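Long-range contacts in type II secretion chaperone CpaB (Acinetobacter nosocomialis M2, PDB 6O38), which acts as the chaperone of the type II-secreted metalloprotease CpaA, which it binds in a chaperone-substrate complex: residues Q41-N46 with T85-M90; V76-K81 with I130-K135; K100-E105 with R113-F118; N124-T129 with F144-N149. One frame throughout, in Å; residues are numbered along the deposited sequence.

Interaction 1: residues Q41-N46 with T85-M90; sequences QQIVFN and TVKFQM. With SO4 (sulfate ion), chain B.
Q42 to F45 join strand 85-90 through one backbone bridge and a band of apolar side chains, a contact that lays the segment leading into strand 45-47, one outer strand of the sheet, against strand 85-90, the other. The touching parts run 34° apart, and I43 bridges to K87. V44 N donates to K87 O at 3.2 Å, while K87 N donates to Q42 O at a distance modelled too short to read closely. V44, just after the bridge, points toward strand 85-90, its branch CG2 suiting a place between V86 and F88: it sits 3.6 Å from V86 CG1 and lies over one face of the F88 ring. F45 holds CG between its backbone N and carbonyl carbon (chi1 50°), which brings the ring round to strand 85-90. Its CE2 comes to the edge of the F88 ring, 3.9 Å from F88 CD1. Elsewhere on its rim F45 meets M90, a selenomethionine here: SE stands 5.4 Å from the F45 ring centroid, at the ring edge, in a Met-aromatic contact. M141 of strand 138-145 also touches V44 and F45. Away from this apolar patch, the amide of Q42 rests on T85 CG2 and I43 CD1 meets Q89 OE1 at 3.7 Å. A sulfate, probably from the crystallisation liquor, takes a hydrogen bond from I43 N to its O1 at 2.9 Å and a weak one from Q42 N. With so few backbone bonds, the join probably draws much of its hold from buried apolar surface, and two neighbouring N-H groups can receive an anion, one of them weakly.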
# COMPACT_ATOMS: atom_id res chain seq x y z
N GLN G 41 -12.97 -21.44 3.61
CA GLN G 41 -11.56 -21.23 3.92
C GLN G 41 -11.21 -19.76 3.80
O GLN G 41 -11.67 -19.07 2.88
CB GLN G 41 -10.67 -22.07 3.00
CG GLN G 41 -10.87 -21.81 1.52
CD GLN G 41 -9.75 -22.37 0.67
OE1 GLN G 41 -9.95 -22.73 -0.49
NE2 GLN G 41 -8.55 -22.45 1.25
N GLN G 42 -10.41 -19.27 4.74
CA GLN G 42 -10.02 -17.86 4.73
C GLN G 42 -8.91 -17.59 3.72
O GLN G 42 -8.80 -16.46 3.22
CB GLN G 42 -9.58 -17.43 6.13
CG GLN G 42 -10.68 -17.54 7.17
CD GLN G 42 -10.21 -17.17 8.56
OE1 GLN G 42 -9.02 -16.97 8.80
NE2 GLN G 42 -11.15 -17.08 9.50
N ILE G 43 -8.10 -18.60 3.40
CA ILE G 43 -7.04 -18.43 2.41
C ILE G 43 -7.65 -18.31 1.02
O ILE G 43 -8.50 -19.12 0.63
CB ILE G 43 -6.05 -19.60 2.49
CG1 ILE G 43 -5.22 -19.51 3.78
CG2 ILE G 43 -5.14 -19.61 1.27
CD1 ILE G 43 -4.24 -20.65 3.95
N VAL G 44 -7.22 -17.30 0.27
CA VAL G 44 -7.77 -17.04 -1.05
C VAL G 44 -7.04 -17.85 -2.12
O VAL G 44 -7.67 -18.57 -2.91
CB VAL G 44 -7.73 -15.53 -1.36
CG1 VAL G 44 -8.47 -15.24 -2.65
CG2 VAL G 44 -8.33 -14.74 -0.21
N PHE G 45 -5.72 -17.74 -2.18
CA PHE G 45 -4.91 -18.48 -3.14
C PHE G 45 -3.75 -19.15 -2.41
O PHE G 45 -3.43 -18.82 -1.26
CB PHE G 45 -4.39 -17.57 -4.26
CG PHE G 45 -3.73 -16.31 -3.77
CD1 PHE G 45 -2.40 -16.32 -3.37
CD2 PHE G 45 -4.43 -15.12 -3.73
CE1 PHE G 45 -1.79 -15.16 -2.92
CE2 PHE G 45 -3.83 -13.96 -3.28
CZ PHE G 45 -2.51 -13.98 -2.88
N ASN G 46 -3.11 -20.09 -3.10
CA ASN G 46 -2.04 -20.90 -2.52
C ASN G 46 -0.83 -20.89 -3.45
O ASN G 46 -0.97 -20.97 -4.67
CB ASN G 46 -2.49 -22.34 -2.28
CG ASN G 46 -3.55 -22.44 -1.20
OD1 ASN G 46 -3.40 -21.89 -0.12
ND2 ASN G 46 -4.63 -23.15 -1.50
N THR G 85 -14.38 -13.17 6.79
CA THR G 85 -12.94 -13.02 6.92
C THR G 85 -12.21 -13.66 5.74
O THR G 85 -12.57 -14.76 5.30
CB THR G 85 -12.46 -13.64 8.24
OG1 THR G 85 -13.12 -13.00 9.34
CG2 THR G 85 -10.95 -13.48 8.40
N VAL G 86 -11.19 -12.97 5.25
CA VAL G 86 -10.39 -13.42 4.11
C VAL G 86 -8.92 -13.27 4.47
O VAL G 86 -8.53 -12.29 5.12
CB VAL G 86 -10.75 -12.62 2.83
CG1 VAL G 86 -9.50 -12.21 2.07
CG2 VAL G 86 -11.68 -13.43 1.95
N LYS G 87 -8.11 -14.24 4.06
CA LYS G 87 -6.70 -14.31 4.44
C LYS G 87 -5.82 -14.37 3.20
O LYS G 87 -6.16 -15.05 2.22
CB LYS G 87 -6.44 -15.54 5.33
CG LYS G 87 -5.07 -15.58 5.97
CD LYS G 87 -5.00 -16.70 6.99
CE LYS G 87 -3.99 -16.41 8.08
NZ LYS G 87 -4.12 -17.36 9.22
N PHE G 88 -4.69 -13.67 3.25
CA PHE G 88 -3.70 -13.67 2.18
C PHE G 88 -2.38 -14.20 2.72
O PHE G 88 -1.95 -13.82 3.81
CB PHE G 88 -3.50 -12.26 1.61
CG PHE G 88 -4.74 -11.64 1.04
CD1 PHE G 88 -5.10 -11.88 -0.28
CD2 PHE G 88 -5.54 -10.82 1.81
CE1 PHE G 88 -6.24 -11.31 -0.81
CE2 PHE G 88 -6.68 -10.25 1.28
CZ PHE G 88 -7.03 -10.49 -0.03
N GLN G 89 -1.74 -15.07 1.94
CA GLN G 89 -0.44 -15.63 2.31
C GLN G 89 0.53 -15.45 1.14
O GLN G 89 0.37 -16.08 0.09
CB GLN G 89 -0.56 -17.11 2.69
CG GLN G 89 -1.06 -17.33 4.11
CD GLN G 89 -0.89 -18.76 4.58
OE1 GLN G 89 -0.65 -19.66 3.78
NE2 GLN G 89 -1.00 -18.97 5.88
N MSE G 90 1.51 -14.58 1.33
CA MSE G 90 2.55 -14.31 0.34
C MSE G 90 3.91 -14.29 1.03
O MSE G 90 4.67 -13.33 0.88
CB MSE G 90 2.27 -13.00 -0.39
CG MSE G 90 1.12 -13.09 -1.38
SE MSE G 90 0.43 -11.36 -1.94
CE MSE G 90 -0.60 -10.95 -0.34
S SO4 B . -7.91 -21.49 5.99
O1 SO4 B . -7.94 -21.30 4.54
O2 SO4 B . -9.25 -21.75 6.48
O3 SO4 B . -7.04 -22.62 6.30
O4 SO4 B . -7.38 -20.28 6.63

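Interaction 2: residues V76-K81 with I130-K135; sequences VIELKK and ITQSQK
I77 and I130 have the closest CA atoms of the two segments, 8.5 Å apart, so the short helical turn at 76-78, poor in hydrogen bonds, stands off from strand 130-133 and only side chains cross the gap. I77 and I130 reach toward each other tip to tip, with I77 CD1 4.2 Å from I130 CD1. In I77 the longer branch, CG1, lies opposite the backbone N (chi1 -178°), which carries the CG1-CD1 arm toward I130; CG2, the other branch, rests 3.5 Å from Q132 OE1 as the two side chains run antiparallel alongside each other. The branching lets one residue touch I130 with one arm and Q132 with the other. Q132 is stretched out from the strand, and its amide oxygen accepts hydrogen bonds from the hydroxyls of Y72 and T139, while its NE2 makes a weak one to P74 O. Glutamine suits this buried place because one amide can both accept and donate. E78 crosses Q132 at about a right angle, the carboxylate and amide planes 62° apart. Although E78 OE2 lies 2.7 Å from Q132 NE2, the angle is poor for a hydrogen bond. Past the helix the chain turns, with K80 N bonded to I77 O at 3.0 Å. T131, whose side chain leaves the strand away from the helix, hydrogen-bonds through OG1 to E400 of the CpaA chain. W114 of strand 111-118 packs on both I77 and Q132, and I130 also touches T139 and M141 of strand 138-145. Helix 74-78 therefore lies over strands 111-118, 127-133 and 138-145.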
# COMPACT_ATOMS: atom_id res chain seq x y z
N VAL G 76 -14.51 -19.81 -3.89
CA VAL G 76 -14.31 -19.46 -2.49
C VAL G 76 -14.76 -18.02 -2.22
O VAL G 76 -15.45 -17.75 -1.23
CB VAL G 76 -12.84 -19.68 -2.08
CG1 VAL G 76 -12.57 -19.06 -0.72
CG2 VAL G 76 -12.52 -21.16 -2.08
N ILE G 77 -14.39 -17.09 -3.11
CA ILE G 77 -14.76 -15.69 -2.90
C ILE G 77 -16.25 -15.48 -3.17
O ILE G 77 -16.89 -14.64 -2.53
CB ILE G 77 -13.88 -14.77 -3.77
CG1 ILE G 77 -14.23 -13.30 -3.53
CG2 ILE G 77 -14.04 -15.12 -5.24
CD1 ILE G 77 -14.03 -12.85 -2.10
N GLU G 78 -16.82 -16.24 -4.12
CA GLU G 78 -18.23 -16.07 -4.45
C GLU G 78 -19.15 -16.50 -3.31
O GLU G 78 -20.31 -16.07 -3.27
CB GLU G 78 -18.56 -16.86 -5.72
CG GLU G 78 -17.87 -16.34 -6.96
CD GLU G 78 -17.99 -17.29 -8.14
OE1 GLU G 78 -18.68 -18.32 -8.00
OE2 GLU G 78 -17.38 -17.01 -9.19
N LEU G 79 -18.67 -17.33 -2.39
CA LEU G 79 -19.43 -17.71 -1.21
C LEU G 79 -19.20 -16.79 -0.03
O LEU G 79 -19.72 -17.05 1.06
CB LEU G 79 -19.10 -19.16 -0.82
CG LEU G 79 -19.50 -20.24 -1.82
CD1 LEU G 79 -19.04 -21.61 -1.35
CD2 LEU G 79 -21.01 -20.23 -2.05
N LYS G 80 -18.42 -15.72 -0.21
CA LYS G 80 -18.15 -14.77 0.86
C LYS G 80 -19.15 -13.62 0.80
O LYS G 80 -19.43 -13.08 -0.28
CB LYS G 80 -16.73 -14.23 0.76
CG LYS G 80 -15.64 -15.29 0.89
CD LYS G 80 -15.62 -15.90 2.29
CE LYS G 80 -14.50 -16.91 2.42
NZ LYS G 80 -14.43 -17.50 3.79
N LYS G 81 -19.67 -13.24 1.96
CA LYS G 81 -20.59 -12.12 2.08
C LYS G 81 -19.92 -10.98 2.84
O LYS G 81 -18.81 -11.13 3.37
CB LYS G 81 -21.89 -12.56 2.77
CG LYS G 81 -22.48 -13.83 2.17
CD LYS G 81 -23.97 -13.97 2.48
CE LYS G 81 -24.23 -14.26 3.94
NZ LYS G 81 -25.67 -14.53 4.19
N ILE G 130 -10.88 -7.50 -5.12
CA ILE G 130 -10.90 -8.70 -5.95
C ILE G 130 -11.99 -8.48 -6.99
O ILE G 130 -13.18 -8.45 -6.66
CB ILE G 130 -11.16 -9.97 -5.14
CG1 ILE G 130 -10.01 -10.23 -4.17
CG2 ILE G 130 -11.35 -11.16 -6.07
CD1 ILE G 130 -10.30 -11.34 -3.17
N THR G 131 -11.58 -8.34 -8.25
CA THR G 131 -12.50 -8.11 -9.36
C THR G 131 -12.46 -9.33 -10.27
O THR G 131 -11.38 -9.70 -10.76
CB THR G 131 -12.13 -6.84 -10.11
OG1 THR G 131 -11.73 -5.83 -9.18
CG2 THR G 131 -13.32 -6.32 -10.88
N GLN G 132 -13.61 -9.94 -10.49
CA GLN G 132 -13.69 -11.27 -11.08
C GLN G 132 -14.73 -11.30 -12.19
O GLN G 132 -15.87 -10.86 -11.99
CB GLN G 132 -14.03 -12.31 -10.01
CG GLN G 132 -14.15 -13.73 -10.52
CD GLN G 132 -14.11 -14.75 -9.40
OE1 GLN G 132 -13.14 -14.83 -8.65
NE2 GLN G 132 -15.19 -15.52 -9.27
N SER G 133 -14.34 -11.83 -13.34
CA SER G 133 -15.27 -12.10 -14.43
C SER G 133 -15.71 -13.56 -14.37
O SER G 133 -14.90 -14.45 -14.10
CB SER G 133 -14.62 -11.82 -15.79
OG SER G 133 -15.38 -12.37 -16.85
N GLN G 134 -17.00 -13.79 -14.59
CA GLN G 134 -17.53 -15.15 -14.56
C GLN G 134 -17.42 -15.83 -15.92
O GLN G 134 -17.03 -17.00 -16.00
CB GLN G 134 -18.98 -15.15 -14.07
CG GLN G 134 -19.57 -16.55 -14.00
CD GLN G 134 -19.15 -17.29 -12.74
OE1 GLN G 134 -18.65 -16.69 -11.79
NE2 GLN G 134 -19.33 -18.61 -12.74
N LYS G 135 -17.78 -15.12 -16.99
CA LYS G 135 -17.76 -15.70 -18.33
C LYS G 135 -16.37 -16.21 -18.67
O LYS G 135 -16.18 -17.39 -18.99
CB LYS G 135 -18.24 -14.67 -19.35
CG LYS G 135 -18.02 -15.06 -20.81
CD LYS G 135 -18.49 -13.94 -21.74
CE LYS G 135 -18.19 -14.26 -23.20
NZ LYS G 135 -19.00 -15.41 -23.70

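Interaction 3: residues K100-E105 with R113-F118; sequences KIVEIE and RWTGRF
I104 lies across the indole of W114, the main side-chain meeting between these antiparallel strands. With CG2 opposite its backbone N and CG1 beside it (chi1 -52°), I104 sets CG2 over the face of the five-membered ring, 4.0 Å from the centroid and 27° off the normal, a CH-pi contact. Its CG1 comes to 3.5 Å from W114 CD1, and its CD1 passes on to NE1, so three carbons of one isoleucine follow the pyrrole part of the indole. I101 adds CG2 at the ring edge. A flat tryptophan suits such branched partners, which can meet face and rim together. E103, T115, E105 and R113 turn to the other face of the sheet, where T115 CB lies 4.0 Å from E103 CB. There the guanidinium of R113 is salt-bridged to E400 of the CpaA chain. Mid-pairing the register slips by one: V102 N donates to T115 O at 2.7 Å and E103 N, more weakly, to the same oxygen. K100 O, 3.1 Å from G116 CA, lies where a CB would stand, which suits glycine. Two residues facing one make a classic beta bulge, set here in the hairpin of strands 95-106 and 111-118.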
# COMPACT_ATOMS: atom_id res chain seq x y z
N LYS G 100 -11.37 -8.47 6.10
CA LYS G 100 -12.81 -8.66 6.10
C LYS G 100 -13.43 -7.97 4.89
O LYS G 100 -13.07 -6.84 4.56
CB LYS G 100 -13.45 -8.13 7.39
CG LYS G 100 -12.72 -8.56 8.65
CD LYS G 100 -13.68 -8.90 9.77
CE LYS G 100 -12.93 -9.53 10.94
NZ LYS G 100 -13.86 -10.05 11.98
N ILE G 101 -14.36 -8.66 4.24
CA ILE G 101 -15.08 -8.08 3.11
C ILE G 101 -15.96 -6.95 3.61
O ILE G 101 -16.73 -7.11 4.57
CB ILE G 101 -15.92 -9.15 2.39
CG1 ILE G 101 -15.03 -10.31 1.93
CG2 ILE G 101 -16.66 -8.54 1.21
CD1 ILE G 101 -14.03 -9.92 0.86
N VAL G 102 -15.84 -5.78 2.98
CA VAL G 102 -16.64 -4.62 3.37
C VAL G 102 -17.60 -4.17 2.28
O VAL G 102 -18.53 -3.40 2.58
CB VAL G 102 -15.73 -3.44 3.78
CG1 VAL G 102 -14.75 -3.87 4.86
CG2 VAL G 102 -15.00 -2.88 2.58
N GLU G 103 -17.45 -4.63 1.04
CA GLU G 103 -18.24 -4.09 -0.06
C GLU G 103 -18.22 -5.07 -1.22
O GLU G 103 -17.15 -5.49 -1.66
CB GLU G 103 -17.69 -2.73 -0.49
CG GLU G 103 -18.71 -1.80 -1.13
CD GLU G 103 -18.19 -0.38 -1.25
OE1 GLU G 103 -16.97 -0.21 -1.41
OE2 GLU G 103 -19.01 0.56 -1.17
N ILE G 104 -19.41 -5.43 -1.71
CA ILE G 104 -19.57 -6.28 -2.88
C ILE G 104 -20.37 -5.50 -3.91
O ILE G 104 -21.51 -5.09 -3.63
CB ILE G 104 -20.25 -7.61 -2.54
CG1 ILE G 104 -19.54 -8.29 -1.37
CG2 ILE G 104 -20.27 -8.52 -3.75
CD1 ILE G 104 -20.14 -9.62 -0.98
N GLU G 105 -19.79 -5.29 -5.09
CA GLU G 105 -20.37 -4.39 -6.07
C GLU G 105 -20.38 -5.04 -7.46
O GLU G 105 -19.30 -5.38 -7.99
CB GLU G 105 -19.61 -3.06 -6.11
CG GLU G 105 -19.99 -2.16 -7.27
CD GLU G 105 -21.46 -1.78 -7.28
OE1 GLU G 105 -22.09 -1.78 -6.20
OE2 GLU G 105 -21.99 -1.47 -8.37
N ARG G 113 -16.94 -7.00 -8.12
CA ARG G 113 -15.76 -6.55 -7.37
C ARG G 113 -16.02 -6.69 -5.88
O ARG G 113 -17.03 -6.18 -5.37
CB ARG G 113 -15.41 -5.10 -7.71
CG ARG G 113 -14.09 -4.65 -7.10
CD ARG G 113 -13.88 -3.15 -7.24
NE ARG G 113 -14.57 -2.57 -8.40
CZ ARG G 113 -13.99 -2.34 -9.57
NH1 ARG G 113 -12.71 -2.64 -9.76
NH2 ARG G 113 -14.69 -1.82 -10.57
N TRP G 114 -15.11 -7.37 -5.18
CA TRP G 114 -15.12 -7.42 -3.73
C TRP G 114 -14.06 -6.46 -3.19
O TRP G 114 -12.94 -6.42 -3.69
CB TRP G 114 -14.83 -8.84 -3.22
CG TRP G 114 -15.94 -9.81 -3.45
CD1 TRP G 114 -16.91 -10.18 -2.56
CD2 TRP G 114 -16.19 -10.56 -4.65
NE1 TRP G 114 -17.75 -11.11 -3.13
CE2 TRP G 114 -17.33 -11.36 -4.42
CE3 TRP G 114 -15.57 -10.63 -5.90
CZ2 TRP G 114 -17.86 -12.21 -5.38
CZ3 TRP G 114 -16.09 -11.48 -6.86
CH2 TRP G 114 -17.22 -12.26 -6.59
N THR G 115 -14.43 -5.70 -2.16
CA THR G 115 -13.52 -4.79 -1.49
C THR G 115 -13.48 -5.11 -0.00
O THR G 115 -14.51 -5.38 0.61
CB THR G 115 -13.94 -3.33 -1.70
OG1 THR G 115 -14.10 -3.07 -3.10
CG2 THR G 115 -12.89 -2.38 -1.14
N GLY G 116 -12.27 -5.09 0.57
CA GLY G 116 -12.10 -5.38 1.98
C GLY G 116 -10.96 -4.58 2.57
O GLY G 116 -10.13 -4.01 1.86
N ARG G 117 -10.93 -4.56 3.90
CA ARG G 117 -9.87 -3.90 4.66
C ARG G 117 -9.20 -4.89 5.60
O ARG G 117 -9.81 -5.87 6.04
CB ARG G 117 -10.41 -2.71 5.46
CG ARG G 117 -11.02 -1.61 4.61
CD ARG G 117 -11.04 -0.29 5.35
NE ARG G 117 -11.42 0.82 4.48
CZ ARG G 117 -10.56 1.56 3.80
NH1 ARG G 117 -9.26 1.32 3.89
NH2 ARG G 117 -10.99 2.56 3.03
N PHE G 118 -7.93 -4.62 5.90
CA PHE G 118 -7.14 -5.52 6.74
C PHE G 118 -7.39 -5.24 8.21
O PHE G 118 -7.70 -4.12 8.62
CB PHE G 118 -5.66 -5.37 6.40
CG PHE G 118 -5.31 -5.81 5.01
CD1 PHE G 118 -5.25 -7.15 4.68
CD2 PHE G 118 -5.06 -4.87 4.02
CE1 PHE G 118 -4.94 -7.55 3.40
CE2 PHE G 118 -4.75 -5.27 2.73
CZ PHE G 118 -4.69 -6.61 2.42

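Interaction 4: residues N124-T129 with F144-N149; sequences NQNFFT and FTEKGN
F127 and F144 face each other as an antiparallel hydrogen-bonded pair, their side chains running alongside and pointing the same way. Traced outward, F144 begins with CB at 3.4 Å from F127 O, and CG lies a little farther from the same oxygen. CD2 then comes over the face of the F127 ring, nearest to CZ and set off toward its rim, and CE2 reaches 3.7 Å from F127 CZ. The rings form an offset edge-to-face pair, centroids 5.2 Å apart and planes at 61°, the edge of F144 turned to the face of F127. The F127 ring lies between its backbone N and carbonyl carbon (chi1 70°), which swings it over beside F144. Phenylalanine suits both places: one ring offers a face, the other an edge. Of the backbone bonds, F144 N to F127 O is 3.1 Å and its return weak. N126 OD1 and E146 OE1, 2.8 Å apart, are two acceptors that do not bond; OD1 accepts from D122 N, and E146 is salt-bridged through OE2 to R97. T145 secures the following turn: OG1 donates at 2.8 Å to a lone pair of G148 O, which also takes T145 N. Positive phi (149°) makes glycine apt at 148. This is the open end of the antiparallel hairpin of strands 127-133 and 138-145, the latter running on into a type I turn, T145 to G148, before strand 148-155.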
# COMPACT_ATOMS: atom_id res chain seq x y z
N ASN G 124 -7.00 3.77 7.52
CA ASN G 124 -7.34 4.84 6.59
C ASN G 124 -6.86 4.60 5.16
O ASN G 124 -7.46 5.15 4.23
CB ASN G 124 -6.79 6.18 7.09
CG ASN G 124 -7.32 6.55 8.47
OD1 ASN G 124 -8.49 6.35 8.77
ND2 ASN G 124 -6.45 7.11 9.31
N GLN G 125 -5.79 3.83 4.97
CA GLN G 125 -5.18 3.66 3.65
C GLN G 125 -5.22 2.24 3.11
O GLN G 125 -5.42 2.07 1.90
CB GLN G 125 -3.71 4.16 3.68
CG GLN G 125 -3.59 5.65 3.84
CD GLN G 125 -4.29 6.40 2.71
OE1 GLN G 125 -4.15 6.05 1.54
NE2 GLN G 125 -5.04 7.43 3.06
N ASN G 126 -5.04 1.22 3.94
CA ASN G 126 -4.86 -0.13 3.43
C ASN G 126 -6.20 -0.78 3.14
O ASN G 126 -7.17 -0.58 3.87
CB ASN G 126 -4.08 -0.98 4.43
CG ASN G 126 -2.75 -0.36 4.81
OD1 ASN G 126 -2.26 -0.55 5.92
ND2 ASN G 126 -2.15 0.39 3.88
N PHE G 127 -6.23 -1.56 2.06
CA PHE G 127 -7.43 -2.26 1.62
C PHE G 127 -7.02 -3.19 0.48
O PHE G 127 -5.88 -3.17 0.01
CB PHE G 127 -8.52 -1.29 1.16
CG PHE G 127 -8.21 -0.58 -0.13
CD1 PHE G 127 -7.36 0.52 -0.14
CD2 PHE G 127 -8.77 -1.00 -1.32
CE1 PHE G 127 -7.08 1.18 -1.32
CE2 PHE G 127 -8.49 -0.34 -2.51
CZ PHE G 127 -7.64 0.75 -2.51
N PHE G 128 -7.97 -4.02 0.05
CA PHE G 128 -7.75 -4.91 -1.08
C PHE G 128 -9.02 -5.00 -1.91
O PHE G 128 -10.13 -4.75 -1.42
CB PHE G 128 -7.30 -6.31 -0.63
CG PHE G 128 -8.32 -7.04 0.20
CD1 PHE G 128 -8.34 -6.90 1.58
CD2 PHE G 128 -9.26 -7.87 -0.40
CE1 PHE G 128 -9.27 -7.58 2.34
CE2 PHE G 128 -10.19 -8.54 0.36
CZ PHE G 128 -10.20 -8.40 1.73
N THR G 129 -8.85 -5.36 -3.18
CA THR G 129 -9.96 -5.50 -4.11
C THR G 129 -9.78 -6.79 -4.90
O THR G 129 -8.67 -7.11 -5.31
CB THR G 129 -10.09 -4.32 -5.08
OG1 THR G 129 -8.98 -4.33 -5.99
CG2 THR G 129 -10.11 -2.99 -4.33
N PHE G 144 -3.11 -3.84 -1.26
CA PHE G 144 -2.41 -2.62 -0.88
C PHE G 144 -2.13 -2.65 0.62
O PHE G 144 -3.05 -2.50 1.43
CB PHE G 144 -3.22 -1.38 -1.26
CG PHE G 144 -3.50 -1.28 -2.73
CD1 PHE G 144 -2.48 -1.40 -3.66
CD2 PHE G 144 -4.79 -1.05 -3.19
CE1 PHE G 144 -2.73 -1.30 -5.01
CE2 PHE G 144 -5.05 -0.96 -4.54
CZ PHE G 144 -4.02 -1.08 -5.45
N THR G 145 -0.87 -2.85 0.98
CA THR G 145 -0.42 -2.81 2.37
C THR G 145 0.68 -1.77 2.52
O THR G 145 1.24 -1.27 1.54
CB THR G 145 0.09 -4.18 2.83
OG1 THR G 145 1.35 -4.46 2.22
CG2 THR G 145 -0.90 -5.28 2.46
N GLU G 146 0.99 -1.44 3.77
CA GLU G 146 2.09 -0.52 4.04
C GLU G 146 3.44 -1.15 3.72
O GLU G 146 4.42 -0.42 3.52
CB GLU G 146 2.06 -0.07 5.50
CG GLU G 146 2.41 -1.16 6.51
CD GLU G 146 1.31 -2.19 6.68
OE1 GLU G 146 0.18 -1.96 6.20
OE2 GLU G 146 1.58 -3.25 7.30
N LYS G 147 3.52 -2.48 3.66
CA LYS G 147 4.76 -3.16 3.33
C LYS G 147 4.99 -3.30 1.83
O LYS G 147 6.07 -3.74 1.42
CB LYS G 147 4.79 -4.55 3.98
CG LYS G 147 4.85 -4.51 5.50
CD LYS G 147 4.87 -5.91 6.09
CE LYS G 147 4.99 -5.87 7.61
NZ LYS G 147 5.00 -7.24 8.20
N GLY G 148 4.01 -2.95 1.01
CA GLY G 148 4.15 -3.09 -0.43
C GLY G 148 2.81 -3.36 -1.08
O GLY G 148 1.81 -3.65 -0.42
N ASN G 149 2.80 -3.25 -2.41
CA ASN G 149 1.60 -3.42 -3.22
C ASN G 149 1.79 -4.61 -4.15
O ASN G 149 2.85 -4.76 -4.77
CB ASN G 149 1.30 -2.16 -4.02
CG ASN G 149 1.21 -0.93 -3.15
OD1 ASN G 149 0.51 -0.93 -2.13
ND2 ASN G 149 1.92 0.12 -3.53

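All four contacts reach one antiparallel sheet. Interactions 2 and 3, centres about 11 Å apart, share a probable hydrogen bond from W114 N to I130 O of 2.7 Å. Interactions 3 and 4 connect likewise through F128 N and G116 O. Strand 127-133 carries interaction 4 at one end and interaction 2 at the other, their centres about 20 Å apart. Interaction 1 meets interactions 3 and 4 through F88, whose ring approaches F118 and F128, and interaction 2 where K80 NZ lies 3.3 Å from Q41 O. Along the chain interaction 3 nests in the loop closed by interaction 2. Interactions 2 and 3 converge on the bound protease, T131 and R113 both reaching E400 of CpaA.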